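PDB 2WAN: pullulanase from Bacillus acidopullulyticus, which hydrolyses the alpha-1,6-glucosidic linkages of pullulan and probably those at the branch points of starch-derived glucans. Local coordinates for residues S328-A333 / N362-L367; E433-A438 / T485-P490; I497-P502 / V516-Y521. One frame throughout, in Å; residues are numbered along the deposited sequence. Where two conformers were deposited one is given.

How the contacts relate
From the N terminus, contact 1 comes first: residues 328-333 and 362-367 pair side by side in the sheet of the carbohydrate-binding module 48, closing a 28-residue excursion that holds strands 338-344 and 353-359. Contact 2 then joins residues 433-438 and 485-490, which carry the first two strands of the catalytic barrel, across a 46-residue connection with two helices. Contact 3 closes a short 13-residue excursion between two loops, 497-502 and 516-521, that follow the second barrel strand. The three run in series, none nested or crossed. Contacts 2 and 3 touch where Pro490 packs against Tyr521, whereas contact 1 stays about 14 Å from contact 3 at the nearest atoms.

Contact 1. Residues S328-A333 / N362-L367; sequences SFRVWA and NGTWKL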
loop_
_atom_site.group_PDB
_atom_site.type_symbol
_atom_site.label_atom_id
_atom_site.label_comp_id
_atom_site.label_asym_id
_atom_site.label_seq_id
_atom_site.Cartn_x
_atom_site.Cartn_y
_atom_site.Cartn_z
ATOM N N SER A 328 -6.793 -29.507 14.100
ATOM C CA SER A 328 -7.716 -28.551 14.714
ATOM C C SER A 328 -8.015 -27.419 13.740
ATOM O O SER A 328 -7.116 -26.965 13.013
ATOM C CB SER A 328 -7.122 -27.967 15.992
ATOM O OG SER A 328 -6.929 -28.996 16.954
ATOM N N PHE A 329 -9.268 -26.969 13.755
ATOM C CA PHE A 329 -9.761 -25.940 12.841
ATOM C C PHE A 329 -10.312 -24.807 13.684
ATOM O O PHE A 329 -10.889 -25.039 14.756
ATOM C CB PHE A 329 -10.863 -26.486 11.934
ATOM C CG PHE A 329 -10.437 -27.676 11.105
ATOM C CD1 PHE A 329 -10.410 -28.963 11.652
ATOM C CD2 PHE A 329 -10.070 -27.504 9.765
ATOM C CE1 PHE A 329 -10.022 -30.061 10.875
ATOM C CE2 PHE A 329 -9.690 -28.595 8.975
ATOM C CZ PHE A 329 -9.664 -29.883 9.538
ATOM N N ARG A 330 -10.110 -23.578 13.215
ATOM C CA ARG A 330 -10.689 -22.410 13.878
ATOM C C ARG A 330 -10.943 -21.314 12.867
ATOM O O ARG A 330 -10.079 -21.027 12.023
ATOM C CB ARG A 330 -9.809 -21.881 15.018
ATOM C CG ARG A 330 -10.574 -20.867 15.912
ATOM C CD ARG A 330 -9.721 -20.278 17.022
ATOM N NE ARG A 330 -9.366 -21.251 18.064
ATOM C CZ ARG A 330 -10.057 -21.443 19.188
ATOM N NH1 ARG A 330 -11.159 -20.746 19.430
ATOM N NH2 ARG A 330 -9.641 -22.335 20.075
ATOM N N VAL A 331 -12.144 -20.737 12.936
ATOM C CA VAL A 331 -12.569 -19.673 12.013
ATOM C C VAL A 331 -13.315 -18.587 12.788
ATOM O O VAL A 331 -14.072 -18.891 13.724
ATOM C CB VAL A 331 -13.454 -20.235 10.845
ATOM C CG1 VAL A 331 -14.778 -20.844 11.376
ATOM C CG2 VAL A 331 -13.730 -19.162 9.781
ATOM N N TRP A 332 -13.090 -17.325 12.412
ATOM C CA TRP A 332 -13.780 -16.194 13.031
ATOM C C TRP A 332 -15.066 -15.883 12.271
ATOM O O TRP A 332 -15.027 -15.502 11.102
ATOM C CB TRP A 332 -12.855 -14.964 13.056
ATOM C CG TRP A 332 -13.393 -13.801 13.871
ATOM C CD1 TRP A 332 -13.591 -13.760 15.226
ATOM C CD2 TRP A 332 -13.779 -12.520 13.366
ATOM N NE1 TRP A 332 -14.089 -12.519 15.595
ATOM C CE2 TRP A 332 -14.208 -11.742 14.471
ATOM C CE3 TRP A 332 -13.791 -11.945 12.084
ATOM C CZ2 TRP A 332 -14.654 -10.417 14.327
ATOM C CZ3 TRP A 332 -14.240 -10.636 11.941
ATOM C CH2 TRP A 332 -14.666 -9.887 13.059
ATOM N N ALA A 333 -16.211 -16.077 12.926
ATOM C CA ALA A 333 -17.505 -15.841 12.279
ATOM C C ALA A 333 -18.514 -15.362 13.329
ATOM O O ALA A 333 -19.447 -16.097 13.692
ATOM C CB ALA A 333 -18.003 -17.098 11.581
ATOM N N ASN A 362 -14.644 -15.213 21.452
ATOM C CA ASN A 362 -14.611 -13.972 20.671
ATOM C C ASN A 362 -15.100 -14.136 19.234
ATOM O O ASN A 362 -14.487 -13.620 18.288
ATOM C CB ASN A 362 -13.200 -13.357 20.717
ATOM C CG ASN A 362 -12.650 -13.285 22.138
ATOM O OD1 ASN A 362 -11.598 -13.842 22.444
ATOM N ND2 ASN A 362 -13.388 -12.613 23.021
ATOM N N GLY A 363 -16.203 -14.856 19.075
ATOM C CA GLY A 363 -16.835 -14.997 17.777
ATOM C C GLY A 363 -16.256 -16.094 16.904
ATOM O O GLY A 363 -16.706 -16.275 15.767
ATOM N N THR A 364 -15.294 -16.849 17.432
ATOM C CA THR A 364 -14.732 -17.963 16.672
ATOM C C THR A 364 -15.535 -19.256 16.837
ATOM O O THR A 364 -16.281 -19.432 17.805
ATOM C CB THR A 364 -13.236 -18.238 16.992
ATOM O OG1 THR A 364 -13.100 -18.761 18.324
ATOM C CG2 THR A 364 -12.396 -16.963 16.842
ATOM N N TRP A 365 -15.358 -20.149 15.868
ATOM C CA TRP A 365 -15.875 -21.508 15.918
ATOM C C TRP A 365 -14.682 -22.437 15.774
ATOM O O TRP A 365 -13.762 -22.177 14.987
ATOM C CB TRP A 365 -16.878 -21.745 14.789
ATOM C CG TRP A 365 -18.169 -20.963 14.927
ATOM C CD1 TRP A 365 -18.335 -19.611 14.799
ATOM C CD2 TRP A 365 -19.471 -21.505 15.191
ATOM N NE1 TRP A 365 -19.662 -19.273 14.985
ATOM C CE2 TRP A 365 -20.380 -20.419 15.219
ATOM C CE3 TRP A 365 -19.955 -22.803 15.414
ATOM C CZ2 TRP A 365 -21.754 -20.594 15.451
ATOM C CZ3 TRP A 365 -21.323 -22.976 15.649
ATOM C CH2 TRP A 365 -22.202 -21.877 15.671
ATOM N N LYS A 366 -14.692 -23.531 16.529
ATOM C CA LYS A 366 -13.544 -24.422 16.555
ATOM C C LYS A 366 -13.945 -25.884 16.461
ATOM O O LYS A 366 -15.087 -26.256 16.763
ATOM C CB LYS A 366 -12.711 -24.192 17.815
ATOM C CG LYS A 366 -13.382 -24.696 19.105
ATOM C CD LYS A 366 -12.469 -24.564 20.296
ATOM C CE LYS A 366 -13.048 -25.300 21.507
ATOM N NZ LYS A 366 -12.142 -25.197 22.688
ATOM N N LEU A 367 -12.992 -26.716 16.056
ATOM C CA LEU A 367 -13.189 -28.169 16.104
ATOM C C LEU A 367 -11.872 -28.910 16.010
ATOM O O LEU A 367 -11.020 -28.581 15.170
ATOM C CB LEU A 367 -14.121 -28.649 14.986
ATOM C CG LEU A 367 -14.592 -30.105 15.084
ATOM C CD1 LEU A 367 -15.457 -30.284 16.350
ATOM C CD2 LEU A 367 -15.375 -30.488 13.835
HETATM O O HOH W 1 -10.605 -22.504 22.775
HETATM O O HOH W 2 -21.200 -16.758 15.722
#
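Arg330 leans across its antiparallel neighbour strand and meets both Thr364 and Lys366. Its CB lies 4.0 Å from Trp365 O, and CG, set anti to the backbone N (chi1 -167°), passes 3.9 Å from Thr364 CB. CD runs on beside the threonine hydroxyl. A bend at chi3 (-69°) then turns the guanidinium so that Thr364 OG1 lies in its plane, where NH1 donates to OG1 over 3.0 Å. Lys366 CB covers one face of the group. The lysine chain lies alongside, pointing the same way, with CD 3.6 Å from Arg330 NH2; a water that accepts from both NH2 and Lys366 NZ sits between the two like charges. NE is taken by a salt bridge to Asp317, so the guanidinium is gripped at several points, and Thr364 OG1 is also bonded to Asp361 O.

Further along, Trp332 presents its indole edge to the other strand: NE1 makes a weak bond to Asn362 O (2.9 Å), and CD1 touches Thr364 CG2. On the other face of the sheet Val331 CG1 packs 4.1 Å from Trp365 CB, while paired N-H...O bonds join Val331 with Trp365 and Phe329 with Leu367.

Strand 326-332 is thus held between 319-322 and 364-370, and 364-370 pairs in turn with 353-359. Phe329, Trp365 and Leu367 pack on strand 338-344, and Trp332 meets Tyr572 of the catalytic part.

Contact 2. Residues E433-A438 / T485-P490; sequences EVIYEA and TVQLQP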
loop_
_atom_site.group_PDB
_atom_site.type_symbol
_atom_site.label_atom_id
_atom_site.label_comp_id
_atom_site.label_asym_id
_atom_site.label_seq_id
_atom_site.Cartn_x
_atom_site.Cartn_y
_atom_site.Cartn_z
ATOM N N GLU A 433 20.052 -2.293 -0.540
ATOM C CA GLU A 433 19.441 -3.157 -1.570
ATOM C C GLU A 433 19.454 -2.479 -2.934
ATOM O O GLU A 433 19.361 -1.267 -3.020
ATOM C CB GLU A 433 18.000 -3.538 -1.200
ATOM C CG GLU A 433 17.927 -4.391 0.075
ATOM C CD GLU A 433 16.688 -5.245 0.188
ATOM O OE1 GLU A 433 15.670 -4.945 -0.474
ATOM O OE2 GLU A 433 16.741 -6.243 0.954
ATOM N N VAL A 434 19.625 -3.281 -3.986
ATOM C CA VAL A 434 19.342 -2.839 -5.365
ATOM C C VAL A 434 18.279 -3.800 -5.881
ATOM O O VAL A 434 18.559 -4.984 -6.150
ATOM C CB VAL A 434 20.582 -2.856 -6.275
ATOM C CG1 VAL A 434 20.218 -2.195 -7.617
ATOM C CG2 VAL A 434 21.721 -2.076 -5.632
ATOM N N ILE A 435 17.064 -3.272 -5.999
ATOM C CA ILE A 435 15.869 -4.093 -6.159
ATOM C C ILE A 435 15.536 -4.251 -7.654
ATOM O O ILE A 435 15.486 -3.277 -8.391
ATOM C CB ILE A 435 14.680 -3.484 -5.368
ATOM C CG1 ILE A 435 15.015 -3.437 -3.868
ATOM C CG2 ILE A 435 13.414 -4.312 -5.583
ATOM C CD1 ILE A 435 13.997 -2.640 -3.016
ATOM N N TYR A 436 15.282 -5.486 -8.076
ATOM C CA TYR A 436 15.042 -5.820 -9.478
ATOM C C TYR A 436 13.662 -6.460 -9.601
ATOM O O TYR A 436 13.453 -7.587 -9.145
ATOM C CB TYR A 436 16.143 -6.793 -9.908
ATOM C CG TYR A 436 16.188 -7.252 -11.356
ATOM C CD1 TYR A 436 15.541 -8.418 -11.751
ATOM C CD2 TYR A 436 16.956 -6.565 -12.299
ATOM C CE1 TYR A 436 15.619 -8.887 -13.069
ATOM C CE2 TYR A 436 17.049 -7.019 -13.627
ATOM C CZ TYR A 436 16.399 -8.182 -13.997
ATOM O OH TYR A 436 16.515 -8.639 -15.294
ATOM N N GLU A 437 12.713 -5.734 -10.191
ATOM C CA GLU A 437 11.325 -6.228 -10.308
ATOM C C GLU A 437 11.170 -7.246 -11.442
ATOM O O GLU A 437 11.584 -6.989 -12.575
ATOM C CB GLU A 437 10.350 -5.066 -10.535
ATOM C CG GLU A 437 8.861 -5.494 -10.516
ATOM C CD GLU A 437 7.919 -4.303 -10.778
ATOM O OE1 GLU A 437 8.247 -3.429 -11.612
ATOM O OE2 GLU A 437 6.842 -4.259 -10.171
ATOM N N ALA A 438 10.584 -8.403 -11.149
ATOM C CA ALA A 438 10.402 -9.437 -12.177
ATOM C C ALA A 438 9.109 -10.222 -11.961
ATOM O O ALA A 438 8.756 -10.544 -10.832
ATOM C CB ALA A 438 11.609 -10.409 -12.180
ATOM N N THR A 485 18.452 -8.033 -4.763
ATOM C CA THR A 485 17.135 -8.433 -4.296
ATOM C C THR A 485 16.188 -8.477 -5.485
ATOM O O THR A 485 16.125 -7.524 -6.270
ATOM C CB THR A 485 16.573 -7.431 -3.233
ATOM O OG1 THR A 485 17.594 -7.112 -2.279
ATOM C CG2 THR A 485 15.376 -8.014 -2.498
ATOM N N VAL A 486 15.486 -9.605 -5.636
ATOM C CA VAL A 486 14.435 -9.725 -6.662
ATOM C C VAL A 486 13.093 -9.404 -6.014
ATOM O O VAL A 486 12.732 -9.998 -4.995
ATOM C CB VAL A 486 14.412 -11.145 -7.297
ATOM C CG1 VAL A 486 13.192 -11.317 -8.210
ATOM C CG2 VAL A 486 15.670 -11.369 -8.108
ATOM N N GLN A 487 12.352 -8.461 -6.599
ATOM C CA GLN A 487 10.978 -8.238 -6.181
ATOM C C GLN A 487 10.070 -8.976 -7.153
ATOM O O GLN A 487 9.999 -8.626 -8.332
ATOM C CB GLN A 487 10.637 -6.746 -6.143
ATOM C CG GLN A 487 9.145 -6.421 -5.824
ATOM C CD GLN A 487 8.862 -4.940 -5.972
ATOM O OE1 GLN A 487 9.494 -4.113 -5.320
ATOM N NE2 GLN A 487 7.943 -4.594 -6.867
ATOM N N LEU A 488 9.389 -10.014 -6.660
ATOM C CA LEU A 488 8.505 -10.810 -7.524
ATOM C C LEU A 488 7.129 -10.179 -7.638
ATOM O O LEU A 488 6.532 -9.834 -6.614
ATOM C CB LEU A 488 8.337 -12.227 -6.948
ATOM C CG LEU A 488 9.568 -13.126 -6.869
ATOM C CD1 LEU A 488 9.178 -14.406 -6.127
ATOM C CD2 LEU A 488 10.099 -13.433 -8.257
ATOM N N GLN A 489 6.611 -10.050 -8.865
ATOM C CA GLN A 489 5.200 -9.661 -9.053
ATOM C C GLN A 489 4.336 -10.745 -8.383
ATOM O O GLN A 489 4.840 -11.827 -8.068
ATOM C CB GLN A 489 4.863 -9.443 -10.528
ATOM C CG GLN A 489 5.459 -8.144 -11.068
ATOM C CD GLN A 489 4.787 -7.702 -12.361
ATOM O OE1 GLN A 489 5.347 -7.872 -13.432
ATOM N NE2 GLN A 489 3.572 -7.159 -12.257
ATOM N N PRO A 490 3.063 -10.448 -8.092
ATOM C CA PRO A 490 2.302 -11.297 -7.145
ATOM C C PRO A 490 2.365 -12.818 -7.338
ATOM O O PRO A 490 1.999 -13.354 -8.401
ATOM C CB PRO A 490 0.884 -10.774 -7.300
ATOM C CG PRO A 490 1.133 -9.280 -7.467
ATOM C CD PRO A 490 2.312 -9.221 -8.441
HETATM O O HOH W 3 6.291 -6.204 -8.363
HETATM O O HOH W 4 6.639 -2.198 -8.116
#
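Glu433 and Thr485 meet through matching torsions: CG of the glutamate (chi1 -64°) and OG1 of the threonine (chi1 -45°) each stand anti to their own carbonyl carbon, which brings the hydroxyl up against the carboxylate. OG1 lies 3.2 Å from Glu433 CD, but the angles to both carboxylate oxygens are poor and no hydrogen bond results; Thr485 CG2 adds a contact of 3.7 Å to Glu433 OE1. That oxygen takes a weak bond from Asn549 ND2. With an alanine here, Thr485 would probably lose the group that covers its hydroxyl and methyl, and Asn549 ND2 would be left without this weak acceptor.

Farther along, Glu437 and Gln487 both extend side by side from the same face of the sheet, their carboxylate and amide planes 79° apart. Two waters link them, each accepting from Gln487 NE2 and donating to Glu437 OE2, at 2.7 Å from OE2 in one case and 2.9 Å in the other. The OE1 atoms are held elsewhere, Glu437 OE1 by His735 N and Gln487 OE1 by Tyr649 OH. Ile435 CG2 rests 3.7 Å from Gln487 CB.

Backbone bonds alternate between the strands in parallel fashion, beginning with a weak one from Thr485 N to Val434 O (3.4 Å); four firm ones follow, from Tyr436 N to Thr485 O (2.9 Å) through to Gln489 N and Ala438 O.

Tyr436 and Val486 face the other way, onto helix 474-481, which connects the two strands in a beta-alpha-beta crossover. This is the opening unit of the eight-stranded parallel TIM barrel of the alpha-amylase family, with strand 773-777 closing the circle beside Ile435 and Glu437.

Contact 3. Residues I497-P502 / V516-Y521; sequences IDETQP and VPEGAY
The carboxylates of Glu499 and Glu518 come close, their OE2 atoms 4.3 Å apart, with no bond between them. Ala520 N approaches Glu518 OE2 on its anti side, 33° out of the carboxylate plane, and makes a long but fairly straight bond of 3.3 Å. The same side chain lays its CG over one face of the Tyr521 ring, offset toward the rim. Within 497-502, the bond from Thr500 N to Asp498 OD1 forms an Asx turn, Thr500 OG1 adds a second bond from the same face of that carboxylate, and Gln501 N to Asp498 O closes a type I beta turn.

Glu499, extended beyond CG, drives its OE2 to 3.3 Å from Gly519 CA and accepts a weak bond from Gly519 N, which also bonds Glu493 OE1. Such closeness depends on the missing side chain, since a CB on Gly519 would collide with OE2. Glu493 adds a third acidic group; Arg530, in a salt bridge with Glu499 OE2, probably offsets part of the charge, while Glu499 OE1 accepts from Asn402 N and Glu518 OE1 from Phe494 N. A water 2.6 Å from Glu518 OE2 and 2.7 Å from Ile497 O bridges the two segments.

The apolar part centres on the methyl of Ala520. Ile497 CG2 touches its CB at 3.8 Å, and Pro502 CB approaches it at 4.2 Å.

Residues 497-502 lie between the short strands 492-494 and 511-513, whereas 516-521 follow 511-513 and precede helix 529-543. Val516 and Glu499 meet Arg530 of that helix, Pro517 packs on it and on helix 597-614, and Asn402 comes from the loop before strand 406-407.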
loop_
_atom_site.group_PDB
_atom_site.type_symbol
_atom_site.label_atom_id
_atom_site.label_comp_id
_atom_site.label_asym_id
_atom_site.label_seq_id
_atom_site.Cartn_x
_atom_site.Cartn_y
_atom_site.Cartn_z
ATOM N N ILE A 497 -6.343 -16.405 -13.440
ATOM C CA ILE A 497 -5.856 -17.536 -14.214
ATOM C C ILE A 497 -6.556 -18.810 -13.743
ATOM O O ILE A 497 -6.538 -19.146 -12.555
ATOM C CB ILE A 497 -4.302 -17.699 -14.114
ATOM C CG1 ILE A 497 -3.602 -16.443 -14.684
ATOM C CG2 ILE A 497 -3.839 -19.034 -14.800
ATOM C CD1 ILE A 497 -2.060 -16.503 -14.642
ATOM N N ASP A 498 -7.212 -19.482 -14.682
ATOM C CA ASP A 498 -7.778 -20.805 -14.455
ATOM C C ASP A 498 -6.601 -21.771 -14.434
ATOM O O ASP A 498 -5.880 -21.879 -15.409
ATOM C CB ASP A 498 -8.760 -21.126 -15.601
ATOM C CG ASP A 498 -9.324 -22.552 -15.559
ATOM O OD1 ASP A 498 -8.857 -23.446 -14.814
ATOM O OD2 ASP A 498 -10.273 -22.782 -16.333
ATOM N N GLU A 499 -6.401 -22.458 -13.307
ATOM C CA GLU A 499 -5.259 -23.372 -13.156
ATOM C C GLU A 499 -5.263 -24.576 -14.084
ATOM O O GLU A 499 -4.247 -25.272 -14.195
ATOM C CB GLU A 499 -5.107 -23.820 -11.702
ATOM C CG GLU A 499 -4.613 -22.682 -10.790
ATOM C CD GLU A 499 -4.461 -23.096 -9.326
ATOM O OE1 GLU A 499 -4.997 -24.161 -8.918
ATOM O OE2 GLU A 499 -3.808 -22.339 -8.563
ATOM N N THR A 500 -6.401 -24.846 -14.736
ATOM C CA THR A 500 -6.430 -25.894 -15.762
ATOM C C THR A 500 -5.946 -25.351 -17.104
ATOM O O THR A 500 -5.724 -26.128 -18.041
ATOM C CB THR A 500 -7.845 -26.546 -15.952
ATOM O OG1 THR A 500 -8.752 -25.589 -16.506
ATOM C CG2 THR A 500 -8.390 -27.072 -14.637
ATOM N N GLN A 501 -5.806 -24.023 -17.184
ATOM C CA GLN A 501 -5.275 -23.351 -18.373
ATOM C C GLN A 501 -4.164 -22.402 -17.928
ATOM O O GLN A 501 -4.300 -21.170 -18.015
ATOM C CB GLN A 501 -6.392 -22.604 -19.105
ATOM C CG GLN A 501 -7.443 -23.522 -19.707
ATOM C CD GLN A 501 -8.662 -22.772 -20.194
ATOM O OE1 GLN A 501 -8.785 -21.564 -19.989
ATOM N NE2 GLN A 501 -9.572 -23.485 -20.846
ATOM N N PRO A 502 -3.046 -22.973 -17.429
ATOM C CA PRO A 502 -2.081 -22.143 -16.691
ATOM C C PRO A 502 -1.191 -21.235 -17.539
ATOM O O PRO A 502 -0.354 -20.516 -16.988
ATOM C CB PRO A 502 -1.227 -23.179 -15.965
ATOM C CG PRO A 502 -1.224 -24.363 -16.893
ATOM C CD PRO A 502 -2.584 -24.374 -17.543
ATOM N N VAL A 516 -1.422 -18.916 -0.092
ATOM C CA VAL A 516 -1.159 -20.023 -1.026
ATOM C C VAL A 516 -0.358 -19.476 -2.219
ATOM O O VAL A 516 -0.702 -18.424 -2.741
ATOM C CB VAL A 516 -2.487 -20.641 -1.575
ATOM C CG1 VAL A 516 -2.222 -21.763 -2.588
ATOM C CG2 VAL A 516 -3.411 -21.134 -0.410
ATOM N N PRO A 517 0.710 -20.191 -2.655
ATOM C CA PRO A 517 1.437 -19.791 -3.860
ATOM C C PRO A 517 0.592 -19.957 -5.114
ATOM O O PRO A 517 -0.169 -20.929 -5.230
ATOM C CB PRO A 517 2.609 -20.788 -3.909
ATOM C CG PRO A 517 2.778 -21.238 -2.490
ATOM C CD PRO A 517 1.355 -21.356 -2.010
ATOM N N GLU A 518 0.726 -19.015 -6.047
ATOM C CA GLU A 518 0.041 -19.130 -7.335
ATOM C C GLU A 518 0.346 -20.455 -8.055
ATOM O O GLU A 518 1.511 -20.794 -8.288
ATOM C CB GLU A 518 0.382 -17.939 -8.232
ATOM C CG GLU A 518 -0.204 -18.073 -9.654
ATOM C CD GLU A 518 -1.721 -18.182 -9.679
ATOM O OE1 GLU A 518 -2.385 -17.586 -8.805
ATOM O OE2 GLU A 518 -2.281 -18.855 -10.609
ATOM N N GLY A 519 -0.712 -21.168 -8.444
ATOM C CA GLY A 519 -0.565 -22.490 -9.067
ATOM C C GLY A 519 -0.003 -22.471 -10.471
ATOM O O GLY A 519 0.721 -23.389 -10.879
ATOM N N ALA A 520 -0.330 -21.416 -11.220
ATOM C CA ALA A 520 0.065 -21.319 -12.638
ATOM C C ALA A 520 1.591 -21.358 -12.809
ATOM O O ALA A 520 2.082 -21.804 -13.839
ATOM C CB ALA A 520 -0.520 -20.040 -13.294
ATOM N N TYR A 521 2.329 -20.928 -11.782
ATOM C CA TYR A 521 3.799 -20.909 -11.852
ATOM C C TYR A 521 4.454 -22.193 -11.325
ATOM O O TYR A 521 5.679 -22.310 -11.352
ATOM C CB TYR A 521 4.353 -19.666 -11.107
ATOM C CG TYR A 521 3.712 -18.353 -11.510
ATOM C CD1 TYR A 521 3.394 -18.095 -12.851
ATOM C CD2 TYR A 521 3.434 -17.360 -10.559
ATOM C CE1 TYR A 521 2.784 -16.883 -13.241
ATOM C CE2 TYR A 521 2.817 -16.133 -10.939
ATOM C CZ TYR A 521 2.511 -15.918 -12.292
ATOM O OH TYR A 521 1.922 -14.741 -12.684
HETATM O O HOH W 5 -4.851 -18.759 -10.483
#